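Local coordinates for kinesin-like protein KIF19 (Mus musculus, PDB 5GSZ) that walks toward microtubule plus ends as a kinesin-8 motor and depolymerises microtubules at ciliary tips, so regulating the length of motile cilia, at residues S87-V92 / S315-M319; Q225-Q230 / V241-R245. All blocks are in the same frame, centred on the assembly; numbering follows the deposited sequence.

Contact 1: S87-V92 / S315-M319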
ATOM      1  N   SER A  87     -11.430   1.631 -10.131  1.00 47.16           N
ATOM      2  CA  SER A  87     -11.171   1.545 -11.561  1.00 40.77           C
ATOM      3  C   SER A  87     -10.085   0.543 -11.915  1.00 46.71           C
ATOM      4  O   SER A  87      -9.891   0.273 -13.102  1.00 53.72           O
ATOM      5  CB  SER A  87     -10.777   2.912 -12.104  1.00 49.06           C
ATOM      6  OG  SER A  87      -9.463   3.278 -11.699  1.00 50.02           O
ATOM      7  N   LEU A  88      -9.356   0.004 -10.938  1.00 47.98           N
ATOM      8  CA  LEU A  88      -8.405  -1.062 -11.234  1.00 46.24           C
ATOM      9  C   LEU A  88      -9.097  -2.365 -11.574  1.00 44.01           C
ATOM     10  O   LEU A  88      -8.494  -3.216 -12.239  1.00 46.09           O
ATOM     11  CB  LEU A  88      -7.471  -1.317 -10.047  1.00 44.23           C
ATOM     12  CG  LEU A  88      -6.640  -0.137  -9.571  1.00 48.87           C
ATOM     13  CD1 LEU A  88      -5.801  -0.546  -8.366  1.00 47.87           C
ATOM     14  CD2 LEU A  88      -5.789   0.382 -10.716  1.00 45.36           C
ATOM     15  N   ILE A  89     -10.340  -2.537 -11.125  1.00 39.85           N
ATOM     16  CA  ILE A  89     -10.947  -3.861 -11.093  1.00 43.31           C
ATOM     17  C   ILE A  89     -11.140  -4.414 -12.502  1.00 46.39           C
ATOM     18  O   ILE A  89     -10.803  -5.576 -12.770  1.00 43.48           O
ATOM     19  CB  ILE A  89     -12.262  -3.796 -10.301  1.00 43.34           C
ATOM     20  CG1 ILE A  89     -11.936  -3.462  -8.850  1.00 46.14           C
ATOM     21  CG2 ILE A  89     -13.027  -5.114 -10.391  1.00 47.77           C
ATOM     22  CD1 ILE A  89     -13.101  -3.096  -8.040  1.00 46.84           C
ATOM     23  N   GLU A  90     -11.668  -3.591 -13.422  1.00 45.52           N
ATOM     24  CA  GLU A  90     -11.929  -4.047 -14.781  1.00 45.09           C
ATOM     25  C   GLU A  90     -10.686  -4.650 -15.411  1.00 47.29           C
ATOM     26  O   GLU A  90     -10.759  -5.707 -16.049  1.00 47.67           O
ATOM     27  CB  GLU A  90     -12.449  -2.895 -15.639  1.00 49.14           C
ATOM     28  N   GLY A  91      -9.532  -4.007 -15.214  1.00 44.11           N
ATOM     29  CA  GLY A  91      -8.294  -4.533 -15.767  1.00 42.94           C
ATOM     30  C   GLY A  91      -7.852  -5.831 -15.114  1.00 50.68           C
ATOM     31  O   GLY A  91      -7.293  -6.713 -15.779  1.00 48.22           O
ATOM     32  N   VAL A  92      -8.088  -5.972 -13.808  1.00 46.15           N
ATOM     33  CA  VAL A  92      -7.574  -7.141 -13.112  1.00 46.13           C
ATOM     34  C   VAL A  92      -8.271  -8.400 -13.600  1.00 46.36           C
ATOM     35  O   VAL A  92      -7.636  -9.440 -13.800  1.00 49.93           O
ATOM     36  CB  VAL A  92      -7.693  -6.963 -11.587  1.00 41.92           C
ATOM     37  CG1 VAL A  92      -7.383  -8.260 -10.875  1.00 38.75           C
ATOM     38  CG2 VAL A  92      -6.723  -5.885 -11.117  1.00 47.83           C
ATOM     39  N   SER A 315       0.783  -2.298 -16.575  1.00 72.83           N
ATOM     40  CA  SER A 315       0.314  -2.579 -15.226  1.00 69.61           C
ATOM     41  C   SER A 315       0.266  -1.286 -14.424  1.00 63.85           C
ATOM     42  O   SER A 315       1.093  -0.387 -14.602  1.00 64.32           O
ATOM     43  CB  SER A 315       1.199  -3.607 -14.517  1.00 71.79           C
ATOM     44  OG  SER A 315       2.482  -3.071 -14.275  1.00 78.71           O
ATOM     45  N   ARG A 316      -0.707  -1.211 -13.531  1.00 59.46           N
ATOM     46  CA  ARG A 316      -1.044   0.028 -12.853  1.00 57.93           C
ATOM     47  C   ARG A 316      -0.571  -0.012 -11.405  1.00 58.68           C
ATOM     48  O   ARG A 316      -0.457  -1.085 -10.797  1.00 55.83           O
ATOM     49  CB  ARG A 316      -2.553   0.275 -12.927  1.00 50.32           C
ATOM     50  CG  ARG A 316      -3.045   0.527 -14.345  1.00 56.07           C
ATOM     51  CD  ARG A 316      -4.306  -0.256 -14.571  1.00 65.08           C
ATOM     52  NE  ARG A 316      -4.064  -1.688 -14.359  1.00 59.36           N
ATOM     53  CZ  ARG A 316      -5.015  -2.580 -14.075  1.00 59.00           C
ATOM     54  NH1 ARG A 316      -6.297  -2.208 -13.950  1.00 47.98           N
ATOM     55  NH2 ARG A 316      -4.677  -3.857 -13.900  1.00 59.17           N
ATOM     56  N   THR A 317      -0.260   1.171 -10.871  1.00 53.76           N
ATOM     57  CA  THR A 317       0.196   1.308  -9.496  1.00 48.12           C
ATOM     58  C   THR A 317      -0.478   2.515  -8.882  1.00 45.95           C
ATOM     59  O   THR A 317      -0.533   3.575  -9.506  1.00 49.64           O
ATOM     60  CB  THR A 317       1.718   1.457  -9.401  1.00 45.19           C
ATOM     61  OG1 THR A 317       2.341   0.313  -9.988  1.00 48.89           O
ATOM     62  CG2 THR A 317       2.161   1.569  -7.935  1.00 39.44           C
ATOM     63  N   VAL A 318      -0.971   2.340  -7.657  1.00 45.54           N
ATOM     64  CA  VAL A 318      -1.646   3.373  -6.886  1.00 42.95           C
ATOM     65  C   VAL A 318      -0.968   3.448  -5.530  1.00 42.36           C
ATOM     66  O   VAL A 318      -1.007   2.479  -4.765  1.00 46.08           O
ATOM     67  CB  VAL A 318      -3.140   3.060  -6.710  1.00 46.07           C
ATOM     68  CG1 VAL A 318      -3.813   4.123  -5.833  1.00 48.15           C
ATOM     69  CG2 VAL A 318      -3.810   2.940  -8.050  1.00 45.44           C
ATOM     70  N   MET A 319      -0.354   4.582  -5.224  1.00 41.04           N
ATOM     71  CA  MET A 319       0.176   4.811  -3.886  1.00 42.21           C
ATOM     72  C   MET A 319      -0.727   5.775  -3.143  1.00 43.46           C
ATOM     73  O   MET A 319      -1.097   6.822  -3.681  1.00 45.34           O
ATOM     74  CB  MET A 319       1.591   5.377  -3.895  1.00 43.45           C
ATOM     75  CG  MET A 319       2.034   5.716  -2.481  1.00 48.25           C
ATOM     76  SD  MET A 319       3.677   6.422  -2.325  1.00 59.16           S
ATOM     77  CE  MET A 319       3.498   7.886  -3.311  1.00 49.20           C
TER
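Helix-on-sheet packing joins L88 and helix 89-93 to R316 and V318 of strand 315-323, in the central mixed beta-sheet of the kinesin motor domain. The site lies away from the nucleotide pocket. It has an apolar part and a polar part.

The apolar part is built on L88. Its CG stands beside the backbone N and anti to the carbonyl carbon (chi1 -59°), and from there the two methyls reach the strand. CD1 meets CG2 of V318 at 4.0 Å. CD2 lies against CB of R316 at 3.9 Å. L88 also touches A98 and V100 of strand 97-103, the neighbour of strand 315-323 in the sheet, so it spans two strands.

The polar part is the guanidinium of R316. The R316 chain bends at chi2 and chi3 and runs alongside the L88 side chain, the two pointing opposite ways. This brings NH1 to the L88 backbone carbonyl. That oxygen is gripped twice, since V92 N, four residues on, also donates to it. G91 has no side chain, and its CA sits 3.6 Å from R316 NH1. NH2 of R316 approaches CG2 of V92 and makes a weak hydrogen bond to N97 O. The bond from R316 NH1 to L88 O is 3.0 Å long and clearly bent, with an N-H...O angle of 138°.

Contact 2: Q225-Q230 / V241-R245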
ATOM      1  N   GLN A 225      -2.963 -10.432  -1.729  1.00 47.29           N
ATOM      2  CA  GLN A 225      -2.954 -10.618  -3.171  1.00 48.93           C
ATOM      3  C   GLN A 225      -4.161 -11.427  -3.608  1.00 45.06           C
ATOM      4  O   GLN A 225      -4.561 -12.377  -2.940  1.00 45.18           O
ATOM      5  CB  GLN A 225      -1.672 -11.270  -3.668  1.00 49.01           C
ATOM      6  CG  GLN A 225      -1.086 -12.333  -2.798  1.00 58.43           C
ATOM      7  CD  GLN A 225      -0.204 -13.271  -3.618  1.00 72.06           C
ATOM      8  OE1 GLN A 225      -0.349 -13.362  -4.857  1.00 64.76           O
ATOM      9  NE2 GLN A 225       0.743 -13.941  -2.947  1.00 66.36           N
ATOM     10  N   VAL A 226      -4.752 -10.998  -4.716  1.00 43.97           N
ATOM     11  CA  VAL A 226      -5.923 -11.622  -5.306  1.00 47.39           C
ATOM     12  C   VAL A 226      -5.581 -11.976  -6.742  1.00 44.14           C
ATOM     13  O   VAL A 226      -5.223 -11.094  -7.531  1.00 41.08           O
ATOM     14  CB  VAL A 226      -7.150 -10.698  -5.273  1.00 45.34           C
ATOM     15  CG1 VAL A 226      -8.374 -11.434  -5.826  1.00 42.32           C
ATOM     16  CG2 VAL A 226      -7.384 -10.187  -3.881  1.00 40.56           C
ATOM     17  N   ALA A 227      -5.703 -13.256  -7.078  1.00 48.23           N
ATOM     18  CA  ALA A 227      -5.481 -13.759  -8.429  1.00 46.10           C
ATOM     19  C   ALA A 227      -6.825 -14.031  -9.093  1.00 45.23           C
ATOM     20  O   ALA A 227      -7.772 -14.459  -8.426  1.00 49.46           O
ATOM     21  CB  ALA A 227      -4.640 -15.028  -8.383  1.00 39.41           C
ATOM     22  N   VAL A 228      -6.917 -13.768 -10.401  1.00 43.44           N
ATOM     23  CA  VAL A 228      -8.169 -13.934 -11.156  1.00 46.21           C
ATOM     24  C   VAL A 228      -7.850 -14.530 -12.526  1.00 48.10           C
ATOM     25  O   VAL A 228      -7.210 -13.876 -13.360  1.00 49.99           O
ATOM     26  CB  VAL A 228      -8.947 -12.618 -11.327  1.00 42.14           C
ATOM     27  CG1 VAL A 228     -10.175 -12.846 -12.160  1.00 42.62           C
ATOM     28  CG2 VAL A 228      -9.343 -12.034  -9.978  1.00 46.59           C
ATOM     29  N   ARG A 229      -8.306 -15.749 -12.773  1.00 47.78           N
ATOM     30  CA  ARG A 229      -8.181 -16.356 -14.088  1.00 47.61           C
ATOM     31  C   ARG A 229      -9.502 -16.237 -14.851  1.00 46.66           C
ATOM     32  O   ARG A 229     -10.587 -16.350 -14.273  1.00 45.52           O
ATOM     33  CB  ARG A 229      -7.740 -17.814 -13.977  1.00 50.81           C
ATOM     34  CG  ARG A 229      -7.211 -18.382 -15.280  1.00 54.80           C
ATOM     35  CD  ARG A 229      -6.261 -19.513 -15.035  1.00 65.28           C
ATOM     36  NE  ARG A 229      -6.897 -20.633 -14.347  1.00 77.35           N
ATOM     37  CZ  ARG A 229      -6.219 -21.617 -13.756  1.00 85.13           C
ATOM     38  NH1 ARG A 229      -4.892 -21.603 -13.778  1.00 81.67           N
ATOM     39  NH2 ARG A 229      -6.863 -22.611 -13.144  1.00 83.71           N
ATOM     40  N   GLN A 230      -9.396 -15.957 -16.150  1.00 49.11           N
ATOM     41  CA  GLN A 230     -10.532 -15.651 -17.012  1.00 47.56           C
ATOM     42  C   GLN A 230     -10.371 -16.436 -18.301  1.00 50.39           C
ATOM     43  O   GLN A 230      -9.423 -16.195 -19.060  1.00 52.36           O
ATOM     44  CB  GLN A 230     -10.621 -14.152 -17.327  1.00 40.48           C
ATOM     45  CG  GLN A 230     -11.925 -13.719 -17.991  1.00 43.09           C
ATOM     46  CD  GLN A 230     -11.805 -12.374 -18.728  1.00 50.22           C
ATOM     47  OE1 GLN A 230     -10.720 -11.996 -19.167  1.00 49.63           O
ATOM     48  NE2 GLN A 230     -12.917 -11.634 -18.827  1.00 46.62           N
ATOM     49  N   VAL A 241      -6.110 -17.460 -22.385  1.00 53.53           N
ATOM     50  CA  VAL A 241      -6.605 -17.567 -21.006  1.00 55.48           C
ATOM     51  C   VAL A 241      -5.897 -16.528 -20.126  1.00 57.42           C
ATOM     52  O   VAL A 241      -4.667 -16.518 -20.029  1.00 64.52           O
ATOM     53  CB  VAL A 241      -6.403 -18.990 -20.451  1.00 52.02           C
ATOM     54  CG1 VAL A 241      -7.079 -19.137 -19.084  1.00 53.29           C
ATOM     55  CG2 VAL A 241      -6.937 -20.029 -21.424  1.00 58.23           C
ATOM     56  N   ARG A 242      -6.664 -15.665 -19.467  1.00 54.28           N
ATOM     57  CA  ARG A 242      -6.112 -14.489 -18.805  1.00 51.74           C
ATOM     58  C   ARG A 242      -5.891 -14.741 -17.318  1.00 47.30           C
ATOM     59  O   ARG A 242      -6.587 -15.541 -16.698  1.00 49.37           O
ATOM     60  CB  ARG A 242      -7.041 -13.285 -18.996  1.00 55.21           C
ATOM     61  CG  ARG A 242      -7.365 -12.971 -20.443  1.00 52.38           C
ATOM     62  CD  ARG A 242      -6.192 -12.346 -21.151  1.00 60.64           C
ATOM     63  NE  ARG A 242      -6.290 -12.482 -22.603  1.00 73.73           N
ATOM     64  CZ  ARG A 242      -7.041 -11.711 -23.385  1.00 73.31           C
ATOM     65  NH1 ARG A 242      -7.780 -10.739 -22.865  1.00 73.40           N
ATOM     66  NH2 ARG A 242      -7.057 -11.921 -24.694  1.00 74.82           N
ATOM     67  N   GLN A 243      -4.910 -14.039 -16.744  1.00 48.35           N
ATOM     68  CA  GLN A 243      -4.561 -14.186 -15.323  1.00 49.26           C
ATOM     69  C   GLN A 243      -4.149 -12.808 -14.802  1.00 53.80           C
ATOM     70  O   GLN A 243      -3.002 -12.381 -14.965  1.00 58.01           O
ATOM     71  CB  GLN A 243      -3.460 -15.221 -15.129  1.00 49.94           C
ATOM     72  CG  GLN A 243      -3.011 -15.458 -13.670  1.00 56.43           C
ATOM     73  CD  GLN A 243      -3.947 -16.371 -12.893  1.00 64.36           C
ATOM     74  OE1 GLN A 243      -4.258 -17.478 -13.344  1.00 72.41           O
ATOM     75  NE2 GLN A 243      -4.384 -15.925 -11.710  1.00 55.72           N
ATOM     76  N   GLY A 244      -5.094 -12.112 -14.177  1.00 52.27           N
ATOM     77  CA  GLY A 244      -4.811 -10.832 -13.560  1.00 48.27           C
ATOM     78  C   GLY A 244      -4.431 -11.002 -12.101  1.00 48.28           C
ATOM     79  O   GLY A 244      -4.852 -11.935 -11.430  1.00 50.02           O
ATOM     80  N   ARG A 245      -3.606 -10.092 -11.612  1.00 47.03           N
ATOM     81  CA  ARG A 245      -3.072 -10.225 -10.269  1.00 43.43           C
ATOM     82  C   ARG A 245      -3.119  -8.856  -9.607  1.00 45.12           C
ATOM     83  O   ARG A 245      -2.455  -7.922 -10.064  1.00 45.64           O
ATOM     84  CB  ARG A 245      -1.663 -10.795 -10.315  1.00 46.85           C
ATOM     85  CG  ARG A 245      -1.335 -11.620  -9.108  1.00 56.66           C
ATOM     86  CD  ARG A 245       0.027 -12.260  -9.229  1.00 61.25           C
ATOM     87  NE  ARG A 245       0.358 -12.964  -7.997  1.00 68.70           N
ATOM     88  CZ  ARG A 245       1.583 -13.384  -7.690  1.00 74.22           C
ATOM     89  NH1 ARG A 245       2.582 -13.155  -8.537  1.00 67.85           N
ATOM     90  NH2 ARG A 245       1.813 -14.012  -6.531  1.00 70.62           N
TER
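Antiparallel pairing of V228 with G244 and of Q230 with R242 joins strands 220-232 and 242-250, a beta-hairpin in the central sheet of the kinesin motor domain.

Backbone bonds come first. V228 and G244 form one hydrogen-bonded pair, with V228 N to G244 O and G244 N to V228 O both 2.9 Å. Q230 and R242 form the next. Between and beside them, A227 with R245 and R229 with Q243 are non-hydrogen-bonded pairs. Here CA-H...O contacts add to the ladder, such as R229 CA to R242 O at 3.2 Å.

Side chains of A227, R229, Q243 and R245 share one face. Q243 starts with CG anti to the backbone N (chi1 180°), then bends at chi2 and lays its amide across the neighbouring strand. Its NE2 lies 3.5 Å from A227 CB, and its OE1 lies against R229 CD. The R229 guanidinium is turned 80° from that amide and forms a salt bridge with E145 of strand 142-154. V241 CG1 also packs on R229 CG.

On the other face, Q230 and R242 start out together, with Q230 OE1 near R242 CG, before the R242 end turns away. Q230 NE2 bonds to Y144 OH.

The remaining polar link is Q225 with R245, both buried. Q225 OE1 takes a bond from R245 NH2 at 2.8 Å and a weak one from R245 NE at 3.2 Å. With an alanine in place of Q225, R245 NH2 and NE would probably lose the oxygen they share, leaving I179 O as the partner named for NH2. OE1 meets the guanidinium at its edge, with the amide and guanidinium planes 45° apart.

Both contacts belong to the central mixed sheet of the motor domain, and their centres are about 13 Å apart. Strand 97-103 lies between strands 315-323 and 242-250 in that sheet, so it separates the strand of contact 1 from the hairpin of contact 2. N97 and A98 have partners in both contacts. Along the chain, 87-92 comes first, then the hairpin segments, then 315-319, so the hairpin falls within the span of chain that contact 1 brackets. The two also touch: V92 CG1 packs at 4.2 Å from G244 C. The helix of contact 1 thus reaches the hairpin as well, and distant parts of the sequence are joined on one sheet.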